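Side-chain contacts in hydroxylase (Rhodococcus sp., PDB 2OR0), which probably acts as a flavin-dependent hydroxylase of the acyl-CoA dehydrogenase family, using reduced flavin and molecular oxygen to oxidise a substrate: residues E83-V88 with W97-V102; L256-A261 with A384-G389. One frame throughout, in Å; residues are numbered along the deposited sequence.

Contact 1: E83-V88 with W97-V102; sequences ETVMGV and WVTGIV
Val-85 lays both its methyls against the backbone of Gly-100, and this is where the two helices come closest. CG2 lies 3.9 Å from Gly-100 CA and almost as near to Gly-100 N, while CG1 reaches the same CA at 4.1 Å. The glycine has no branch to hold the valine off: a CB built there would lie 3.4 Å from Val-85 CG1, a tight approach. The CA atoms of Val-85 and Gly-100 are accordingly only 5.8 Å apart. Val-85 CG2 also meets the methyl of Thr-99, at 4.1 Å from CG2 to CG2, so this one branch spans two successive residues of the opposite helix.

The pair forms an antiparallel helical hairpin, with helices 78-91 and 93-102 joined by a very short link and their local axes running at 152°. It belongs to the N-terminal helical part of the acyl-CoA dehydrogenase fold. Helix 250-277 covers one flank, where Ala-260 and Ala-261 pack on Val-85.

One turn along, the fit is looser. Val-88 heads for helix 93-102 and crosses the Thr-99 side chain at a slant, its one close approach being CG1 to OG1 at 4.0 Å, a van der Waals touch with no bond. Thr-99 OG1 stands beside its own backbone N (chi1 -54°) and hydrogen-bonds back to Ser-95 O, which satisfies the hydroxyl within its own helix and turns CG2 to Val-85. Leu-57 of helix 51-60 packs on both Val-88 and Thr-99, so this side is still buried.

The only partial exposure in the two segments is at Gly-87 and Glu-83, which make no contact with 97-102; Met-86, between them and the core, is buried on Leu-312 and Ile-313 of helix 292-324. Trp-97 turns away from helix 78-91 and bonds Ser-156.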
ATOM      1  N   GLU A  83       2.821  11.211  -1.305  1.00 27.11           N
ATOM      2  CA  GLU A  83       4.176  11.685  -1.546  1.00 27.65           C
ATOM      3  C   GLU A  83       5.174  11.166  -0.527  1.00 28.24           C
ATOM      4  O   GLU A  83       6.351  10.922  -0.870  1.00 28.64           O
ATOM      5  CB  GLU A  83       4.221  13.230  -1.598  1.00 28.43           C
ATOM      6  CG  GLU A  83       3.550  13.817  -2.862  1.00 26.62           C
ATOM      7  CD  GLU A  83       3.369  15.360  -2.831  1.00 28.78           C
ATOM      8  OE1 GLU A  83       3.557  16.009  -1.776  1.00 28.13           O
ATOM      9  OE2 GLU A  83       2.991  15.917  -3.886  1.00 30.54           O
ATOM     10  N   THR A  84       4.728  11.024   0.726  1.00 27.72           N
ATOM     11  CA  THR A  84       5.602  10.505   1.772  1.00 27.79           C
ATOM     12  C   THR A  84       5.956   9.024   1.510  1.00 27.08           C
ATOM     13  O   THR A  84       7.114   8.635   1.622  1.00 27.91           O
ATOM     14  CB  THR A  84       4.985  10.669   3.188  1.00 28.53           C
ATOM     15  OG1 THR A  84       4.517  12.025   3.350  1.00 29.62           O
ATOM     16  CG2 THR A  84       6.041  10.346   4.246  1.00 28.22           C
ATOM     17  N   VAL A  85       4.952   8.216   1.187  1.00 26.55           N
ATOM     18  CA  VAL A  85       5.161   6.816   0.801  1.00 26.23           C
ATOM     19  C   VAL A  85       6.166   6.727  -0.371  1.00 26.87           C
ATOM     20  O   VAL A  85       7.163   5.995  -0.292  1.00 25.97           O
ATOM     21  CB  VAL A  85       3.834   6.160   0.419  1.00 26.59           C
ATOM     22  CG1 VAL A  85       4.056   4.763  -0.193  1.00 26.96           C
ATOM     23  CG2 VAL A  85       2.905   6.062   1.644  1.00 23.58           C
HETATM   24  N   MSE A  86       5.909   7.496  -1.435  1.00 26.89           N
HETATM   25  CA  MSE A  86       6.822   7.530  -2.565  1.00 27.83           C
HETATM   26  C   MSE A  86       8.216   7.898  -2.122  1.00 27.43           C
HETATM   27  O   MSE A  86       9.172   7.342  -2.613  1.00 27.49           O
HETATM   28  CB  MSE A  86       6.346   8.503  -3.635  1.00 26.90           C
HETATM   29  CG  MSE A  86       5.125   8.080  -4.352  1.00 27.51           C
HETATM   30 SE   MSE A  86       4.539   9.487  -5.601  0.80 31.78          SE
HETATM   31  CE  MSE A  86       2.797   8.849  -6.101  1.00 23.82           C
ATOM     32  N   GLY A  87       8.338   8.833  -1.181  1.00 27.93           N
ATOM     33  CA  GLY A  87       9.643   9.239  -0.694  1.00 27.76           C
ATOM     34  C   GLY A  87      10.352   8.136   0.070  1.00 27.68           C
ATOM     35  O   GLY A  87      11.542   7.918  -0.111  1.00 27.99           O
ATOM     36  N   VAL A  88       9.618   7.434   0.932  1.00 28.65           N
ATOM     37  CA  VAL A  88      10.189   6.294   1.694  1.00 28.04           C
ATOM     38  C   VAL A  88      10.562   5.162   0.721  1.00 27.88           C
ATOM     39  O   VAL A  88      11.672   4.591   0.809  1.00 28.57           O
ATOM     40  CB  VAL A  88       9.202   5.736   2.758  1.00 27.74           C
ATOM     41  CG1 VAL A  88       9.836   4.583   3.490  1.00 28.00           C
ATOM     42  CG2 VAL A  88       8.817   6.792   3.771  1.00 26.96           C
ATOM     43  N   TRP A  97       6.846   0.111   0.975  1.00 26.73           N
ATOM     44  CA  TRP A  97       5.693  -0.766   0.843  1.00 26.63           C
ATOM     45  C   TRP A  97       4.968  -0.918   2.181  1.00 27.60           C
ATOM     46  O   TRP A  97       3.725  -0.866   2.238  1.00 27.91           O
ATOM     47  CB  TRP A  97       6.138  -2.137   0.325  1.00 26.54           C
ATOM     48  CG  TRP A  97       4.991  -3.101   0.139  1.00 25.21           C
ATOM     49  CD1 TRP A  97       4.529  -4.005   1.058  1.00 24.96           C
ATOM     50  CD2 TRP A  97       4.147  -3.237  -1.019  1.00 24.15           C
ATOM     51  NE1 TRP A  97       3.465  -4.715   0.529  1.00 24.98           N
ATOM     52  CE2 TRP A  97       3.205  -4.262  -0.735  1.00 24.86           C
ATOM     53  CE3 TRP A  97       4.107  -2.614  -2.275  1.00 25.77           C
ATOM     54  CZ2 TRP A  97       2.220  -4.666  -1.658  1.00 25.70           C
ATOM     55  CZ3 TRP A  97       3.126  -3.023  -3.201  1.00 24.07           C
ATOM     56  CH2 TRP A  97       2.204  -4.037  -2.885  1.00 25.85           C
ATOM     57  N   VAL A  98       5.734  -1.106   3.249  1.00 27.86           N
ATOM     58  CA  VAL A  98       5.135  -1.322   4.577  1.00 29.88           C
ATOM     59  C   VAL A  98       4.392  -0.040   5.043  1.00 29.75           C
ATOM     60  O   VAL A  98       3.268  -0.101   5.575  1.00 30.67           O
ATOM     61  CB  VAL A  98       6.191  -1.811   5.597  1.00 29.31           C
ATOM     62  CG1 VAL A  98       5.698  -1.622   7.030  1.00 31.36           C
ATOM     63  CG2 VAL A  98       6.556  -3.284   5.328  1.00 30.60           C
ATOM     64  N   THR A  99       4.989   1.109   4.752  1.00 30.00           N
ATOM     65  CA  THR A  99       4.364   2.426   5.040  1.00 29.91           C
ATOM     66  C   THR A  99       3.040   2.619   4.325  1.00 29.84           C
ATOM     67  O   THR A  99       2.061   3.051   4.935  1.00 30.18           O
ATOM     68  CB  THR A  99       5.300   3.579   4.691  1.00 29.75           C
ATOM     69  OG1 THR A  99       6.547   3.387   5.353  1.00 29.29           O
ATOM     70  CG2 THR A  99       4.704   4.901   5.145  1.00 31.46           C
ATOM     71  N   GLY A 100       3.003   2.289   3.038  1.00 29.10           N
ATOM     72  CA  GLY A 100       1.773   2.339   2.272  1.00 28.08           C
ATOM     73  C   GLY A 100       0.666   1.355   2.606  1.00 28.57           C
ATOM     74  O   GLY A 100      -0.479   1.595   2.238  1.00 28.00           O
ATOM     75  N   ILE A 101       0.997   0.242   3.271  1.00 28.83           N
ATOM     76  CA  ILE A 101       0.019  -0.792   3.650  1.00 28.97           C
ATOM     77  C   ILE A 101      -0.383  -0.623   5.114  1.00 28.43           C
ATOM     78  O   ILE A 101      -1.550  -0.454   5.423  1.00 28.84           O
ATOM     79  CB  ILE A 101       0.609  -2.255   3.477  1.00 29.58           C
ATOM     80  CG1 ILE A 101       0.976  -2.546   2.027  1.00 32.43           C
ATOM     81  CG2 ILE A 101      -0.366  -3.322   4.000  1.00 29.30           C
ATOM     82  CD1 ILE A 101      -0.056  -3.387   1.254  1.00 34.67           C
ATOM     83  N   VAL A 102       0.594  -0.721   6.004  1.00 28.70           N
ATOM     84  CA  VAL A 102       0.372  -0.582   7.434  1.00 29.29           C
ATOM     85  C   VAL A 102      -0.172   0.844   7.704  1.00 29.86           C
ATOM     86  O   VAL A 102      -1.066   1.014   8.533  1.00 29.31           O
ATOM     87  CB  VAL A 102       1.654  -0.887   8.241  1.00 29.25           C
ATOM     88  CG1 VAL A 102       1.437  -0.719   9.738  1.00 30.48           C
ATOM     89  CG2 VAL A 102       2.135  -2.322   7.980  1.00 30.36           C
TER

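Contact 2: L256-A261 with A384-G389. With ACT (acetate ion), chain F.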
ATOM      1  N   LEU A 256      -4.114   3.515  -2.681  1.00 27.41           N
ATOM      2  CA  LEU A 256      -3.273   4.709  -2.877  1.00 26.89           C
ATOM      3  C   LEU A 256      -1.880   4.484  -2.326  1.00 26.15           C
ATOM      4  O   LEU A 256      -0.874   4.782  -2.985  1.00 26.10           O
ATOM      5  CB  LEU A 256      -3.909   5.959  -2.225  1.00 26.81           C
ATOM      6  CG  LEU A 256      -3.125   7.291  -2.272  1.00 27.68           C
ATOM      7  CD1 LEU A 256      -3.042   7.822  -3.710  1.00 24.62           C
ATOM      8  CD2 LEU A 256      -3.764   8.346  -1.336  1.00 26.34           C
ATOM      9  N   GLY A 257      -1.818   3.959  -1.104  1.00 25.20           N
ATOM     10  CA  GLY A 257      -0.543   3.644  -0.485  1.00 24.91           C
ATOM     11  C   GLY A 257       0.254   2.600  -1.246  1.00 24.63           C
ATOM     12  O   GLY A 257       1.489   2.686  -1.340  1.00 25.42           O
ATOM     13  N   ILE A 258      -0.451   1.610  -1.776  1.00 24.01           N
ATOM     14  CA  ILE A 258       0.165   0.478  -2.456  1.00 23.93           C
ATOM     15  C   ILE A 258       0.780   0.928  -3.815  1.00 22.96           C
ATOM     16  O   ILE A 258       1.926   0.652  -4.098  1.00 23.28           O
ATOM     17  CB  ILE A 258      -0.888  -0.660  -2.670  1.00 23.55           C
ATOM     18  CG1 ILE A 258      -1.142  -1.398  -1.342  1.00 23.96           C
ATOM     19  CG2 ILE A 258      -0.425  -1.629  -3.718  1.00 24.12           C
ATOM     20  CD1 ILE A 258      -2.398  -2.239  -1.349  1.00 23.98           C
ATOM     21  N   THR A 259      -0.010   1.617  -4.626  1.00 23.08           N
ATOM     22  CA  THR A 259       0.457   2.150  -5.910  1.00 23.34           C
ATOM     23  C   THR A 259       1.484   3.275  -5.731  1.00 23.70           C
ATOM     24  O   THR A 259       2.481   3.324  -6.456  1.00 24.12           O
ATOM     25  CB  THR A 259      -0.727   2.547  -6.784  1.00 23.18           C
ATOM     26  OG1 THR A 259      -1.559   1.395  -6.918  1.00 24.25           O
ATOM     27  CG2 THR A 259      -0.280   3.004  -8.179  1.00 19.32           C
ATOM     28  N   ALA A 260       1.303   4.132  -4.725  1.00 23.76           N
ATOM     29  CA  ALA A 260       2.368   5.090  -4.377  1.00 22.85           C
ATOM     30  C   ALA A 260       3.702   4.401  -4.081  1.00 23.67           C
ATOM     31  O   ALA A 260       4.752   4.845  -4.547  1.00 23.69           O
ATOM     32  CB  ALA A 260       1.952   5.983  -3.206  1.00 23.31           C
ATOM     33  N   ALA A 261       3.671   3.307  -3.308  1.00 23.56           N
ATOM     34  CA  ALA A 261       4.882   2.541  -3.016  1.00 22.59           C
ATOM     35  C   ALA A 261       5.510   2.019  -4.290  1.00 22.31           C
ATOM     36  O   ALA A 261       6.699   2.206  -4.477  1.00 23.46           O
ATOM     37  CB  ALA A 261       4.592   1.392  -2.037  1.00 22.55           C
ATOM     38  N   ALA A 384      -3.324  -7.638  -5.764  1.00 26.10           N
ATOM     39  CA  ALA A 384      -4.684  -7.687  -6.319  1.00 25.68           C
ATOM     40  C   ALA A 384      -5.190  -6.327  -6.772  1.00 24.67           C
ATOM     41  O   ALA A 384      -5.979  -6.251  -7.715  1.00 24.16           O
ATOM     42  CB  ALA A 384      -5.681  -8.315  -5.262  1.00 26.08           C
ATOM     43  N   VAL A 385      -4.736  -5.252  -6.125  1.00 24.46           N
ATOM     44  CA  VAL A 385      -5.189  -3.907  -6.525  1.00 25.13           C
ATOM     45  C   VAL A 385      -4.597  -3.449  -7.854  1.00 25.29           C
ATOM     46  O   VAL A 385      -5.001  -2.404  -8.375  1.00 26.47           O
ATOM     47  CB  VAL A 385      -5.006  -2.785  -5.446  1.00 24.98           C
ATOM     48  CG1 VAL A 385      -5.767  -3.124  -4.178  1.00 25.23           C
ATOM     49  CG2 VAL A 385      -3.541  -2.539  -5.146  1.00 23.77           C
ATOM     50  N   HIS A 386      -3.682  -4.239  -8.419  1.00 24.40           N
ATOM     51  CA  HIS A 386      -3.170  -3.949  -9.750  1.00 23.46           C
ATOM     52  C   HIS A 386      -3.738  -4.771 -10.888  1.00 24.01           C
ATOM     53  O   HIS A 386      -3.372  -4.516 -12.035  1.00 24.01           O
ATOM     54  CB  HIS A 386      -1.636  -3.970  -9.754  1.00 23.63           C
ATOM     55  CG  HIS A 386      -1.044  -2.998  -8.784  1.00 22.39           C
ATOM     56  ND1 HIS A 386      -0.062  -3.340  -7.882  1.00 22.30           N
ATOM     57  CD2 HIS A 386      -1.352  -1.704  -8.534  1.00 19.70           C
ATOM     58  CE1 HIS A 386       0.232  -2.286  -7.140  1.00 22.55           C
ATOM     59  NE2 HIS A 386      -0.544  -1.284  -7.517  1.00 19.46           N
ATOM     60  N   VAL A 387      -4.632  -5.734 -10.611  1.00 23.53           N
ATOM     61  CA  VAL A 387      -5.271  -6.484 -11.701  1.00 24.70           C
ATOM     62  C   VAL A 387      -6.071  -5.461 -12.513  1.00 24.94           C
ATOM     63  O   VAL A 387      -6.883  -4.743 -11.931  1.00 26.08           O
ATOM     64  CB  VAL A 387      -6.167  -7.691 -11.196  1.00 25.51           C
ATOM     65  CG1 VAL A 387      -6.968  -8.349 -12.345  1.00 23.90           C
ATOM     66  CG2 VAL A 387      -5.300  -8.756 -10.470  1.00 26.47           C
ATOM     67  N   PRO A 388      -5.792  -5.343 -13.837  1.00 25.03           N
ATOM     68  CA  PRO A 388      -6.402  -4.313 -14.664  1.00 24.55           C
ATOM     69  C   PRO A 388      -7.705  -4.618 -15.421  1.00 24.71           C
ATOM     70  O   PRO A 388      -8.491  -3.701 -15.635  1.00 23.79           O
ATOM     71  CB  PRO A 388      -5.281  -4.014 -15.685  1.00 25.25           C
ATOM     72  CG  PRO A 388      -4.681  -5.400 -15.940  1.00 25.52           C
ATOM     73  CD  PRO A 388      -4.759  -6.106 -14.594  1.00 24.48           C
ATOM     74  N   GLY A 389      -7.914  -5.861 -15.869  1.00 23.48           N
ATOM     75  CA  GLY A 389      -8.936  -6.123 -16.883  1.00 23.54           C
ATOM     76  C   GLY A 389     -10.362  -5.702 -16.489  1.00 23.26           C
ATOM     77  O   GLY A 389     -10.963  -4.879 -17.160  1.00 21.82           O
TER
HETATM   78  C   ACT F 610      -5.949  -8.862 -16.121  1.00 37.93           C
HETATM   79  O   ACT F 610      -7.110  -8.762 -15.800  1.00 37.48           O
HETATM   80  OXT ACT F 610      -5.190  -9.159 -15.150  1.00 41.35           O
HETATM   81  CH3 ACT F 610      -5.508  -8.691 -17.545  1.00 37.27           C
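Thr-259 meets the imidazole of His-386 at its edge, OG1 lying near the ring plane and 2.9 Å from NE2 in a hydrogen bond. The threonine sits on helix 250-277, the first long helix of the C-terminal helical bundle of the acyl-CoA dehydrogenase fold; the histidine ends a short 3-10 turn between helices 370-381 and 389-399. The two side chains run past one another in opposite senses. With CG beside its own backbone N (chi1 -58°), His-386 carries its ring end nearer the helix than its CB direction would suggest.

Ile-258 comes in obliquely, its CG2 3.5 Å from His-386 CE1. That same methyl touches Val-385 CG2, also at 3.5 Å, while Ile-258 CD1 approaches this valine branch from farther along its chain. Val-385 CG2 in turn lies 4.0 Å above one face of the neighbouring imidazole, offset toward the rim, so the ring is bordered by methyls as well as by the hydroxyl.

Both ring nitrogens are engaged, NE2 with Thr-259 and ND1 with Gly-380 O; Thr-259 OG1 also accepts from Gln-341 NE2 of helix 331-356. A leucine in place of His-386 would probably leave Gly-380 O and Thr-259 OG1 without their ring partners, and the turn less firmly tied to helix 250-277.

Beyond the buried part the chain runs out to the surface, where an acetate ion, probably from the crystallisation liquor, accepts a bent hydrogen bond from Gly-389 N to its O at 3.0 Å (139° at the hydrogen).

Overall arrangement
Helix 250-277 brings the two contacts together, their centres 13 Å apart: segment 256-261 holds the histidine turn of contact 2 and presses another flank on the hairpin of contact 1. Ile-101 CD1 lies 3.4 Å from Ile-258 CG1, so Ile-258 serves both sides. Val-85 CG1 sits 3.5 Å from Gly-257 O, and Met-86, a selenomethionine here, brings its CG to 3.3 Å from Ala-260 O. Contact 1 joins neighbouring helices, contact 2 segments over 120 residues apart. Both are buried, about 7 and 8 Å from the centre of the molecule, contact 1 by packing alone, contact 2 with one hydrogen bond across it. The acetate at 384-389 is no evidence for a substrate site.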